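Local coordinates for protein 7,8-dihydro-6-hydroxymethylpterin pyrophosphokinase-dihydropteroate synthase (Plasmodium falciparum, PDB 6JWS) that probably catalyses two successive steps of folate biosynthesis, ATP-dependent pyrophosphorylation of 6-hydroxymethyl-7,8-dihydropterin and condensation of its product with 4-aminobenzoate to give 7,8-dihydropteroate, at residues Tyr376-Arg381 and Lys476-Ile481; Ala426-Ile431 and Val682-Val687; Leu602-Ser607 and Ser675-Lys680. The protein carries 1 engineered substitution. All blocks are in the same frame, centred on the assembly; numbering follows the deposited sequence.

All three contacts involve the parallel barrel, at different depths. Contact 1 is partly buried: it joins a turn of the antiparallel sheet to the start of strand 478-482 through apolar contacts and a water-bridged pair of lysines. Contact 2 is fully buried within the barrel, where a salt bridge lies beneath the pterin above an apolar pair. Contact 3 is also buried but faces outward, a small strand-to-helix contact with no hydrogen bond across it. Contacts 1 and 2 meet along neighbouring strands 478-482 and 428-432, with Ser480 N probably hydrogen-bonded to Ile429 O. Contacts 2 and 3 share the strand pair 684-687 and 603-604, and both touch the pteroic acid.

Contact 1 of 3, residues Tyr376-Arg381 and Lys476-Ile481; sequences YVLKDR and KPIISI
Ile478 turns its CG1 branch opposite its own carbonyl carbon (chi1 -55°) and extends it to CD1, while Leu378 places CG beside its backbone N; the two side chains then cross at about a right angle. The terminal methyl CD1 of Ile478 rests on Leu378 CB at 3.7 Å, with Leu378 CD1 slightly farther off. Lys379 packs against the same methyl: its aliphatic chain, fully extended, slides past Ile478 in the opposite direction, bringing Lys379 CB to 4.0 Å from Ile478 CD1 and its CD close to Ile478 CG1. The contact thus links two sheets. Leu378 and Lys379 lie where strand 372-377 of the six-stranded antiparallel sheet gives way to a turn, whereas Ile478 opens strand 478-482 of the TIM barrel, where it and Leu378 also pack on Ile500 of the next strand. Farther out the chemistry becomes polar. The two lysine chains cross roughly perpendicularly, with Lys379 NZ 4.1 Å from Lys476 CD, and their ammonium groups stay 4.6 Å apart between the NZ atoms. One water accepts from both of these nitrogens, which probably eases the repulsion between like charges. A second water accepts from Lys379 NZ at 2.7 Å and donates to Pro477 O at 2.9 Å, tying the lysine to the backbone just before the strand. On the turn itself, Lys379 O is held by Arg571 NH2.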
loop_
_atom_site.group_PDB
_atom_site.type_symbol
_atom_site.label_atom_id
_atom_site.label_comp_id
_atom_site.label_asym_id
_atom_site.label_seq_id
_atom_site.Cartn_x
_atom_site.Cartn_y
_atom_site.Cartn_z
ATOM N N TYR B 376 18.501 3.542 -14.132
ATOM C CA TYR B 376 19.668 2.807 -13.647
ATOM C C TYR B 376 19.938 1.626 -14.583
ATOM O O TYR B 376 19.047 1.247 -15.348
ATOM C CB TYR B 376 19.495 2.378 -12.180
ATOM C CG TYR B 376 18.492 1.271 -11.969
ATOM C CD1 TYR B 376 17.137 1.556 -11.922
ATOM C CD2 TYR B 376 18.873 -0.060 -11.825
ATOM C CE1 TYR B 376 16.189 0.573 -11.704
ATOM C CE2 TYR B 376 17.929 -1.065 -11.622
ATOM C CZ TYR B 376 16.579 -0.746 -11.553
ATOM O OH TYR B 376 15.594 -1.680 -11.362
ATOM N N VAL B 377 21.148 1.033 -14.508
ATOM C CA VAL B 377 21.475 -0.070 -15.415
ATOM C C VAL B 377 21.973 -1.291 -14.634
ATOM O O VAL B 377 22.884 -1.188 -13.809
ATOM C CB VAL B 377 22.465 0.357 -16.521
ATOM C CG1 VAL B 377 22.861 -0.804 -17.426
ATOM C CG2 VAL B 377 21.904 1.491 -17.364
ATOM N N LEU B 378 21.342 -2.443 -14.869
ATOM C CA LEU B 378 21.751 -3.678 -14.213
ATOM C C LEU B 378 22.797 -4.402 -15.051
ATOM O O LEU B 378 23.764 -4.948 -14.520
ATOM C CB LEU B 378 20.528 -4.575 -14.017
ATOM C CG LEU B 378 19.560 -4.117 -12.931
ATOM C CD1 LEU B 378 18.299 -4.967 -12.933
ATOM C CD2 LEU B 378 20.247 -4.150 -11.567
ATOM N N LYS B 379 22.557 -4.462 -16.363
ATOM C CA LYS B 379 23.450 -5.194 -17.245
ATOM C C LYS B 379 23.810 -4.306 -18.435
ATOM O O LYS B 379 24.830 -3.615 -18.408
ATOM C CB LYS B 379 22.840 -6.555 -17.607
ATOM C CG LYS B 379 23.743 -7.476 -18.420
ATOM C CD LYS B 379 23.038 -8.718 -18.975
ATOM C CE LYS B 379 23.857 -9.401 -20.058
ATOM N NZ LYS B 379 23.461 -10.815 -20.270
ATOM N N ASP B 380 22.936 -4.288 -19.444
ATOM C CA ASP B 380 23.186 -3.536 -20.663
ATOM C C ASP B 380 21.899 -2.869 -21.156
ATOM O O ASP B 380 21.875 -2.329 -22.256
ATOM C CB ASP B 380 23.892 -4.397 -21.724
ATOM C CG ASP B 380 23.211 -5.717 -22.067
ATOM O OD1 ASP B 380 21.990 -5.858 -21.792
ATOM O OD2 ASP B 380 23.912 -6.618 -22.618
ATOM N N ARG B 381 20.843 -2.889 -20.335
ATOM C CA ARG B 381 19.561 -2.310 -20.708
ATOM C C ARG B 381 19.118 -1.244 -19.698
ATOM O O ARG B 381 19.473 -1.271 -18.515
ATOM C CB ARG B 381 18.523 -3.432 -20.849
ATOM C CG ARG B 381 18.156 -3.793 -22.281
ATOM C CD ARG B 381 19.265 -4.275 -23.202
ATOM N NE ARG B 381 19.141 -3.715 -24.548
ATOM C CZ ARG B 381 19.779 -4.157 -25.641
ATOM N NH1 ARG B 381 20.593 -5.201 -25.576
ATOM N NH2 ARG B 381 19.579 -3.560 -26.806
ATOM N N LYS B 476 17.919 -14.107 -21.109
ATOM C CA LYS B 476 19.032 -14.485 -20.253
ATOM C C LYS B 476 18.954 -13.715 -18.937
ATOM O O LYS B 476 18.820 -12.495 -18.942
ATOM C CB LYS B 476 20.392 -14.291 -20.931
ATOM C CG LYS B 476 21.540 -14.988 -20.212
ATOM C CD LYS B 476 22.883 -14.795 -20.874
ATOM C CE LYS B 476 23.977 -15.628 -20.243
ATOM N NZ LYS B 476 25.313 -15.051 -20.515
ATOM N N PRO B 477 19.009 -14.416 -17.781
ATOM C CA PRO B 477 19.018 -13.752 -16.484
ATOM C C PRO B 477 20.361 -13.061 -16.294
ATOM O O PRO B 477 21.377 -13.486 -16.831
ATOM C CB PRO B 477 18.800 -14.872 -15.459
ATOM C CG PRO B 477 19.273 -16.119 -16.176
ATOM C CD PRO B 477 19.048 -15.882 -17.659
ATOM N N ILE B 478 20.306 -11.933 -15.595
ATOM C CA ILE B 478 21.473 -11.206 -15.148
ATOM C C ILE B 478 22.061 -12.024 -14.007
ATOM O O ILE B 478 21.316 -12.610 -13.217
ATOM C CB ILE B 478 20.997 -9.803 -14.731
ATOM C CG1 ILE B 478 20.230 -9.144 -15.886
ATOM C CG2 ILE B 478 22.149 -8.950 -14.245
ATOM C CD1 ILE B 478 19.628 -7.791 -15.568
ATOM N N ILE B 479 23.395 -12.105 -13.962
ATOM C CA ILE B 479 24.064 -12.881 -12.928
ATOM C C ILE B 479 24.796 -11.935 -11.980
ATOM O O ILE B 479 25.659 -11.155 -12.395
ATOM C CB ILE B 479 25.024 -13.935 -13.529
ATOM C CG1 ILE B 479 24.316 -14.893 -14.497
ATOM C CG2 ILE B 479 25.743 -14.704 -12.435
ATOM C CD1 ILE B 479 23.084 -15.542 -13.905
ATOM N N SER B 480 24.509 -12.101 -10.689
ATOM C CA SER B 480 25.177 -11.356 -9.643
ATOM C C SER B 480 26.032 -12.300 -8.789
ATOM O O SER B 480 25.598 -13.397 -8.419
ATOM C CB SER B 480 24.124 -10.644 -8.810
ATOM O OG SER B 480 24.721 -9.980 -7.714
ATOM N N ILE B 481 27.245 -11.862 -8.438
ATOM C CA ILE B 481 28.078 -12.678 -7.555
ATOM C C ILE B 481 28.240 -11.984 -6.204
ATOM O O ILE B 481 28.711 -10.856 -6.134
ATOM C CB ILE B 481 29.435 -13.066 -8.181
ATOM C CG1 ILE B 481 30.339 -13.762 -7.164
ATOM C CG2 ILE B 481 30.153 -11.887 -8.822
ATOM C CD1 ILE B 481 31.310 -14.716 -7.810
HETATM O O HOH W 1 23.784 -12.438 -18.168
HETATM O O HOH W 2 25.324 -12.514 -21.636
#

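Contact 2 of 3, residues Ala426-Ile431 and Val682-Val687; sequences ASVIDI and VDLIRV. With PT1 (pteroic acid), chain I.
Arg686 presents the edge of its guanidinium to Asp430 and one face to the pterin. Its chain is extended from CG to NE, and a turn at the end (chi4 -91°) sets the flat group across the line of the chain. Arg686 NE donates to Asp430 OD2 at 2.8 Å in an almost straight bond (172°), with the acceptor lying in the guanidinium plane. The nitrogen reaches OD2 on its anti side, somewhat out of the carboxylate plane, and the carboxylate stands nearly perpendicular to the guanidinium (79°). A weak bond from Arg686 NH2 reaches the same oxygen, and a water accepts from NH2 while donating weakly to OD2 and to Asp430 O. With its edge secured in this way, the guanidinium lies flat beneath the bound pteroic acid, whose N8 sits over its centre, 3.3 Å above the plane. Deeper in, Val428 CG2 and Leu684 CD2 meet at 4.2 Å. Both pairs lie inside the TIM barrel, bridging strands 428-432 and 684-687 across the intervening strand 390-396. On the far side of Asp430, Ser480 OG of strand 478-482 bonds to OD1, while Phe603 of strand 603-604 packs against Arg686.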
loop_
_atom_site.group_PDB
_atom_site.type_symbol
_atom_site.label_atom_id
_atom_site.label_comp_id
_atom_site.label_asym_id
_atom_site.label_seq_id
_atom_site.Cartn_x
_atom_site.Cartn_y
_atom_site.Cartn_z
ATOM N N ALA B 426 12.605 -15.105 -11.626
ATOM C CA ALA B 426 13.719 -14.260 -11.212
ATOM C C ALA B 426 14.333 -13.541 -12.415
ATOM O O ALA B 426 14.589 -14.151 -13.448
ATOM C CB ALA B 426 14.748 -15.109 -10.517
ATOM N N SER B 427 14.621 -12.243 -12.257
ATOM C CA SER B 427 15.312 -11.456 -13.267
ATOM C C SER B 427 16.830 -11.531 -13.059
ATOM O O SER B 427 17.621 -11.285 -13.981
ATOM C CB SER B 427 14.875 -9.999 -13.177
ATOM O OG SER B 427 13.472 -9.894 -13.235
ATOM N N VAL B 428 17.221 -11.750 -11.804
ATOM C CA VAL B 428 18.626 -11.814 -11.450
ATOM C C VAL B 428 18.819 -13.067 -10.624
ATOM O O VAL B 428 17.929 -13.454 -9.871
ATOM C CB VAL B 428 19.105 -10.566 -10.678
ATOM C CG1 VAL B 428 20.577 -10.688 -10.279
ATOM C CG2 VAL B 428 18.905 -9.298 -11.493
ATOM N N ILE B 429 19.985 -13.690 -10.785
ATOM C CA ILE B 429 20.424 -14.723 -9.864
ATOM C C ILE B 429 21.659 -14.207 -9.139
ATOM O O ILE B 429 22.615 -13.801 -9.816
ATOM C CB ILE B 429 20.762 -16.031 -10.600
ATOM C CG1 ILE B 429 19.655 -16.486 -11.550
ATOM C CG2 ILE B 429 21.150 -17.116 -9.598
ATOM C CD1 ILE B 429 18.300 -16.579 -10.899
ATOM N N ASP B 430 21.620 -14.288 -7.789
ATOM C CA ASP B 430 22.736 -13.968 -6.907
ATOM C C ASP B 430 23.393 -15.267 -6.444
ATOM O O ASP B 430 22.831 -16.035 -5.657
ATOM C CB ASP B 430 22.309 -13.108 -5.707
ATOM C CG ASP B 430 23.452 -12.468 -4.904
ATOM O OD1 ASP B 430 24.403 -11.937 -5.533
ATOM O OD2 ASP B 430 23.371 -12.460 -3.633
ATOM N N ILE B 431 24.617 -15.496 -6.916
ATOM C CA ILE B 431 25.310 -16.711 -6.527
ATOM C C ILE B 431 26.376 -16.328 -5.510
ATOM O O ILE B 431 27.053 -15.319 -5.687
ATOM C CB ILE B 431 25.916 -17.432 -7.747
ATOM C CG1 ILE B 431 26.416 -18.830 -7.373
ATOM C CG2 ILE B 431 27.043 -16.614 -8.372
ATOM C CD1 ILE B 431 26.882 -19.645 -8.575
ATOM N N VAL B 682 10.706 -0.503 -4.168
ATOM C CA VAL B 682 12.028 -1.089 -4.062
ATOM C C VAL B 682 12.391 -1.707 -5.418
ATOM O O VAL B 682 11.592 -2.410 -6.020
ATOM C CB VAL B 682 12.055 -2.146 -2.942
ATOM C CG1 VAL B 682 13.420 -2.804 -2.843
ATOM C CG2 VAL B 682 11.637 -1.545 -1.615
ATOM N N ASP B 683 13.600 -1.433 -5.897
ATOM C CA ASP B 683 14.017 -1.835 -7.232
ATOM C C ASP B 683 14.360 -3.324 -7.327
ATOM O O ASP B 683 14.079 -3.947 -8.348
ATOM C CB ASP B 683 15.156 -0.938 -7.698
ATOM C CG ASP B 683 14.749 0.530 -7.667
ATOM O OD1 ASP B 683 13.988 0.948 -8.582
ATOM O OD2 ASP B 683 15.174 1.237 -6.733
ATOM N N LEU B 684 15.005 -3.900 -6.308
ATOM C CA LEU B 684 15.333 -5.324 -6.353
ATOM C C LEU B 684 15.156 -5.914 -4.963
ATOM O O LEU B 684 15.514 -5.267 -3.971
ATOM C CB LEU B 684 16.768 -5.576 -6.835
ATOM C CG LEU B 684 17.099 -5.086 -8.251
ATOM C CD1 LEU B 684 17.708 -3.686 -8.194
ATOM C CD2 LEU B 684 18.068 -6.021 -8.966
ATOM N N ILE B 685 14.619 -7.143 -4.924
ATOM C CA ILE B 685 14.507 -7.877 -3.679
ATOM C C ILE B 685 15.171 -9.243 -3.871
ATOM O O ILE B 685 15.013 -9.908 -4.915
ATOM C CB ILE B 685 13.035 -7.957 -3.195
ATOM C CG1 ILE B 685 12.122 -8.613 -4.241
ATOM C CG2 ILE B 685 12.507 -6.568 -2.818
ATOM C CD1 ILE B 685 10.699 -8.912 -3.759
ATOM N N ARG B 686 15.938 -9.641 -2.851
ATOM C CA ARG B 686 16.805 -10.804 -2.908
ATOM C C ARG B 686 16.116 -11.895 -2.103
ATOM O O ARG B 686 15.967 -11.743 -0.891
ATOM C CB ARG B 686 18.163 -10.450 -2.274
ATOM C CG ARG B 686 19.227 -11.531 -2.390
ATOM C CD ARG B 686 20.467 -11.087 -1.621
ATOM N NE ARG B 686 21.455 -12.148 -1.608
ATOM C CZ ARG B 686 21.557 -13.082 -0.667
ATOM N NH1 ARG B 686 20.757 -13.071 0.384
ATOM N NH2 ARG B 686 22.508 -13.995 -0.759
ATOM N N VAL B 687 15.664 -12.956 -2.777
ATOM C CA VAL B 687 14.753 -13.877 -2.112
ATOM C C VAL B 687 15.151 -15.330 -2.379
ATOM O O VAL B 687 15.729 -15.652 -3.432
ATOM C CB VAL B 687 13.279 -13.595 -2.494
ATOM C CG1 VAL B 687 12.834 -12.179 -2.111
ATOM C CG2 VAL B 687 12.990 -13.882 -3.971
HETATM C C2 PT1 I . 21.724 -8.977 1.806
HETATM C C3 PT1 I . 22.418 -10.260 1.916
HETATM C C5 PT1 I . 23.452 -10.529 0.911
HETATM N N6 PT1 I . 22.141 -11.176 2.875
HETATM C C7 PT1 I . 23.041 -8.383 -0.073
HETATM N N9 PT1 I . 23.707 -9.583 -0.038
HETATM C C10 PT1 I . 22.854 -12.333 2.920
HETATM N N11 PT1 I . 23.334 -7.436 -1.036
HETATM C C12 PT1 I . 23.855 -12.578 1.989
HETATM C C21 PT1 I . 19.608 -12.777 9.824
HETATM O O22 PT1 I . 18.768 -13.703 9.986
HETATM O O1 PT1 I . 20.772 -8.662 2.694
HETATM N N4 PT1 I . 22.057 -8.110 0.826
HETATM N N8 PT1 I . 24.119 -11.692 1.005
HETATM C C13 PT1 I . 22.563 -13.316 4.022
HETATM N N14 PT1 I . 23.057 -12.745 5.305
HETATM C C15 PT1 I . 22.251 -12.744 6.393
HETATM C C16 PT1 I . 22.355 -11.711 7.349
HETATM C C17 PT1 I . 21.309 -13.812 6.550
HETATM C C18 PT1 I . 21.490 -11.729 8.471
HETATM C C19 PT1 I . 20.464 -13.826 7.688
HETATM C C20 PT1 I . 20.542 -12.774 8.635
HETATM O O23 PT1 I . 19.666 -11.849 10.648
HETATM O O HOH W 3 23.941 -15.089 -3.145
#

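Contact 3 of 3, residues Leu602-Ser607 and Ser675-Lys680; sequences LFIGYS and SYSYYK. With PT1 (pteroic acid), chain I.
A serine hydroxyl meets a methyl group here rather than a polar partner: Ser677 OG lies 3.5 Å from Ile604 CD1, and no hydrogen bond joins the two segments. The hydroxyl is nevertheless satisfied, because it bonds to Ile673 O one turn earlier in its own helix. Ile604 reaches it by holding CG1 between its backbone N and carbonyl carbon (chi1 71°) and extending CD1 straight out toward the helix. Tyr606 adds a looser contact, its CE2 4.3 Å from Ser677 OG with the hydroxyl oblique to the ring, and it packs also on Ile673 and Ala674 of the same helix. Phe603 and Gly605 meet the ligand instead. Phe603 CE1 comes to 3.4 Å from N11 of the pteroic acid, the amine lying obliquely to the ring. Gly605 brings bare backbone up to the pterin, and its carbonyl O lies 3.3 Å from O1 of the pteroic acid; Lys609 NZ hydrogen-bonds to that carbonyl. Helix 657-680 also faces the second subunit, whose Ser675 bonds to Ser675 of this chain through their OG atoms. Strand 603-604, helix 657-680 and strand 684-687 form a beta-alpha-beta crossover of the TIM barrel, with the helix packed outside and the pterin pocket inside, as in the dihydropteroate synthase family.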
loop_
_atom_site.group_PDB
_atom_site.type_symbol
_atom_site.label_atom_id
_atom_site.label_comp_id
_atom_site.label_asym_id
_atom_site.label_seq_id
_atom_site.Cartn_x
_atom_site.Cartn_y
_atom_site.Cartn_z
ATOM N N LEU B 602 17.555 0.799 -5.267
ATOM C CA LEU B 602 17.544 0.169 -3.964
ATOM C C LEU B 602 17.373 -1.344 -4.134
ATOM O O LEU B 602 16.445 -1.812 -4.802
ATOM C CB LEU B 602 16.405 0.777 -3.139
ATOM C CG LEU B 602 16.221 0.186 -1.734
ATOM C CD1 LEU B 602 17.405 0.512 -0.810
ATOM C CD2 LEU B 602 14.917 0.680 -1.109
ATOM N N PHE B 603 18.267 -2.084 -3.472
ATOM C CA PHE B 603 18.375 -3.531 -3.463
ATOM C C PHE B 603 18.287 -3.958 -1.992
ATOM O O PHE B 603 19.063 -3.470 -1.181
ATOM C CB PHE B 603 19.743 -3.870 -4.082
ATOM C CG PHE B 603 20.111 -5.334 -4.162
ATOM C CD1 PHE B 603 20.271 -6.094 -3.010
ATOM C CD2 PHE B 603 20.340 -5.945 -5.396
ATOM C CE1 PHE B 603 20.607 -7.443 -3.083
ATOM C CE2 PHE B 603 20.661 -7.293 -5.465
ATOM C CZ PHE B 603 20.802 -8.039 -4.311
ATOM N N ILE B 604 17.333 -4.824 -1.607
ATOM C CA ILE B 604 17.269 -5.262 -0.212
ATOM C C ILE B 604 17.158 -6.778 -0.130
ATOM O O ILE B 604 16.639 -7.402 -1.053
ATOM C CB ILE B 604 16.107 -4.611 0.575
ATOM C CG1 ILE B 604 14.739 -5.146 0.133
ATOM C CG2 ILE B 604 16.158 -3.079 0.528
ATOM C CD1 ILE B 604 13.569 -4.619 0.961
ATOM N N GLY B 605 17.599 -7.336 1.014
ATOM C CA GLY B 605 17.472 -8.747 1.312
ATOM C C GLY B 605 16.908 -8.995 2.714
ATOM O O GLY B 605 17.608 -8.843 3.720
ATOM N N TYR B 606 15.631 -9.388 2.779
ATOM C CA TYR B 606 14.963 -9.683 4.037
ATOM C C TYR B 606 14.729 -11.187 4.168
ATOM O O TYR B 606 14.338 -11.666 5.229
ATOM C CB TYR B 606 13.589 -9.008 4.049
ATOM C CG TYR B 606 12.718 -9.369 2.868
ATOM C CD1 TYR B 606 12.028 -10.581 2.804
ATOM C CD2 TYR B 606 12.562 -8.474 1.825
ATOM C CE1 TYR B 606 11.237 -10.898 1.706
ATOM C CE2 TYR B 606 11.770 -8.773 0.729
ATOM C CZ TYR B 606 11.090 -9.977 0.675
ATOM O OH TYR B 606 10.339 -10.238 -0.442
ATOM N N SER B 607 14.942 -11.914 3.072
ATOM C CA SER B 607 14.440 -13.269 2.919
ATOM C C SER B 607 14.937 -14.196 4.028
ATOM O O SER B 607 16.139 -14.439 4.169
ATOM C CB SER B 607 14.789 -13.814 1.547
ATOM O OG SER B 607 14.158 -15.061 1.320
ATOM N N SER B 675 5.316 -7.343 -0.539
ATOM C CA SER B 675 4.182 -6.462 -0.832
ATOM C C SER B 675 4.531 -5.019 -0.503
ATOM O O SER B 675 4.293 -4.125 -1.313
ATOM C CB SER B 675 2.951 -6.838 -0.049
ATOM O OG SER B 675 2.608 -8.167 -0.356
ATOM N N TYR B 676 5.020 -4.838 0.729
ATOM C CA TYR B 676 5.504 -3.562 1.223
ATOM C C TYR B 676 6.520 -2.985 0.233
ATOM O O TYR B 676 6.413 -1.826 -0.156
ATOM C CB TYR B 676 6.097 -3.736 2.628
ATOM C CG TYR B 676 6.606 -2.445 3.216
ATOM C CD1 TYR B 676 5.708 -1.471 3.638
ATOM C CD2 TYR B 676 7.973 -2.207 3.368
ATOM C CE1 TYR B 676 6.149 -0.278 4.173
ATOM C CE2 TYR B 676 8.435 -1.024 3.929
ATOM C CZ TYR B 676 7.520 -0.060 4.315
ATOM O OH TYR B 676 7.934 1.115 4.858
ATOM N N SER B 677 7.454 -3.826 -0.221
ATOM C CA SER B 677 8.531 -3.426 -1.127
ATOM C C SER B 677 7.972 -2.971 -2.466
ATOM O O SER B 677 8.455 -1.994 -3.040
ATOM C CB SER B 677 9.492 -4.573 -1.358
ATOM O OG SER B 677 10.220 -4.835 -0.163
ATOM N N TYR B 678 6.980 -3.733 -2.956
ATOM C CA TYR B 678 6.272 -3.402 -4.177
ATOM C C TYR B 678 5.654 -2.005 -4.068
ATOM O O TYR B 678 5.784 -1.176 -4.985
ATOM C CB TYR B 678 5.191 -4.444 -4.480
ATOM C CG TYR B 678 4.330 -4.008 -5.640
ATOM C CD1 TYR B 678 4.728 -4.252 -6.947
ATOM C CD2 TYR B 678 3.174 -3.276 -5.427
ATOM C CE1 TYR B 678 3.968 -3.816 -8.018
ATOM C CE2 TYR B 678 2.408 -2.823 -6.483
ATOM C CZ TYR B 678 2.807 -3.100 -7.780
ATOM O OH TYR B 678 2.074 -2.636 -8.830
ATOM N N TYR B 679 4.976 -1.734 -2.943
ATOM C CA TYR B 679 4.330 -0.431 -2.799
ATOM C C TYR B 679 5.327 0.697 -2.559
ATOM O O TYR B 679 5.032 1.843 -2.884
ATOM C CB TYR B 679 3.263 -0.420 -1.708
ATOM C CG TYR B 679 2.048 -1.187 -2.130
ATOM C CD1 TYR B 679 1.339 -0.805 -3.250
ATOM C CD2 TYR B 679 1.625 -2.298 -1.427
ATOM C CE1 TYR B 679 0.230 -1.514 -3.667
ATOM C CE2 TYR B 679 0.517 -3.018 -1.826
ATOM C CZ TYR B 679 -0.181 -2.622 -2.952
ATOM O OH TYR B 679 -1.272 -3.335 -3.361
ATOM N N LYS B 680 6.481 0.369 -1.975
ATOM C CA LYS B 680 7.518 1.361 -1.718
ATOM C C LYS B 680 8.429 1.508 -2.935
ATOM O O LYS B 680 9.336 2.331 -2.912
ATOM C CB LYS B 680 8.321 0.991 -0.461
ATOM C CG LYS B 680 7.586 1.241 0.850
ATOM C CD LYS B 680 7.084 2.669 0.968
ATOM C CE LYS B 680 6.332 3.015 2.239
ATOM N NZ LYS B 680 6.427 4.480 2.532
HETATM C C2 PT1 I . 21.724 -8.977 1.806
HETATM C C3 PT1 I . 22.418 -10.260 1.916
HETATM C C5 PT1 I . 23.452 -10.529 0.911
HETATM N N6 PT1 I . 22.141 -11.176 2.875
HETATM C C7 PT1 I . 23.041 -8.383 -0.073
HETATM N N9 PT1 I . 23.707 -9.583 -0.038
HETATM C C10 PT1 I . 22.854 -12.333 2.920
HETATM N N11 PT1 I . 23.334 -7.436 -1.036
HETATM C C12 PT1 I . 23.855 -12.578 1.989
HETATM C C21 PT1 I . 19.608 -12.777 9.824
HETATM O O22 PT1 I . 18.768 -13.703 9.986
HETATM O O1 PT1 I . 20.772 -8.662 2.694
HETATM N N4 PT1 I . 22.057 -8.110 0.826
HETATM N N8 PT1 I . 24.119 -11.692 1.005
HETATM C C13 PT1 I . 22.563 -13.316 4.022
HETATM N N14 PT1 I . 23.057 -12.745 5.305
HETATM C C15 PT1 I . 22.251 -12.744 6.393
HETATM C C16 PT1 I . 22.355 -11.711 7.349
HETATM C C17 PT1 I . 21.309 -13.812 6.550
HETATM C C18 PT1 I . 21.490 -11.729 8.471
HETATM C C19 PT1 I . 20.464 -13.826 7.688
HETATM C C20 PT1 I . 20.542 -12.774 8.635
HETATM O O23 PT1 I . 19.666 -11.849 10.648
#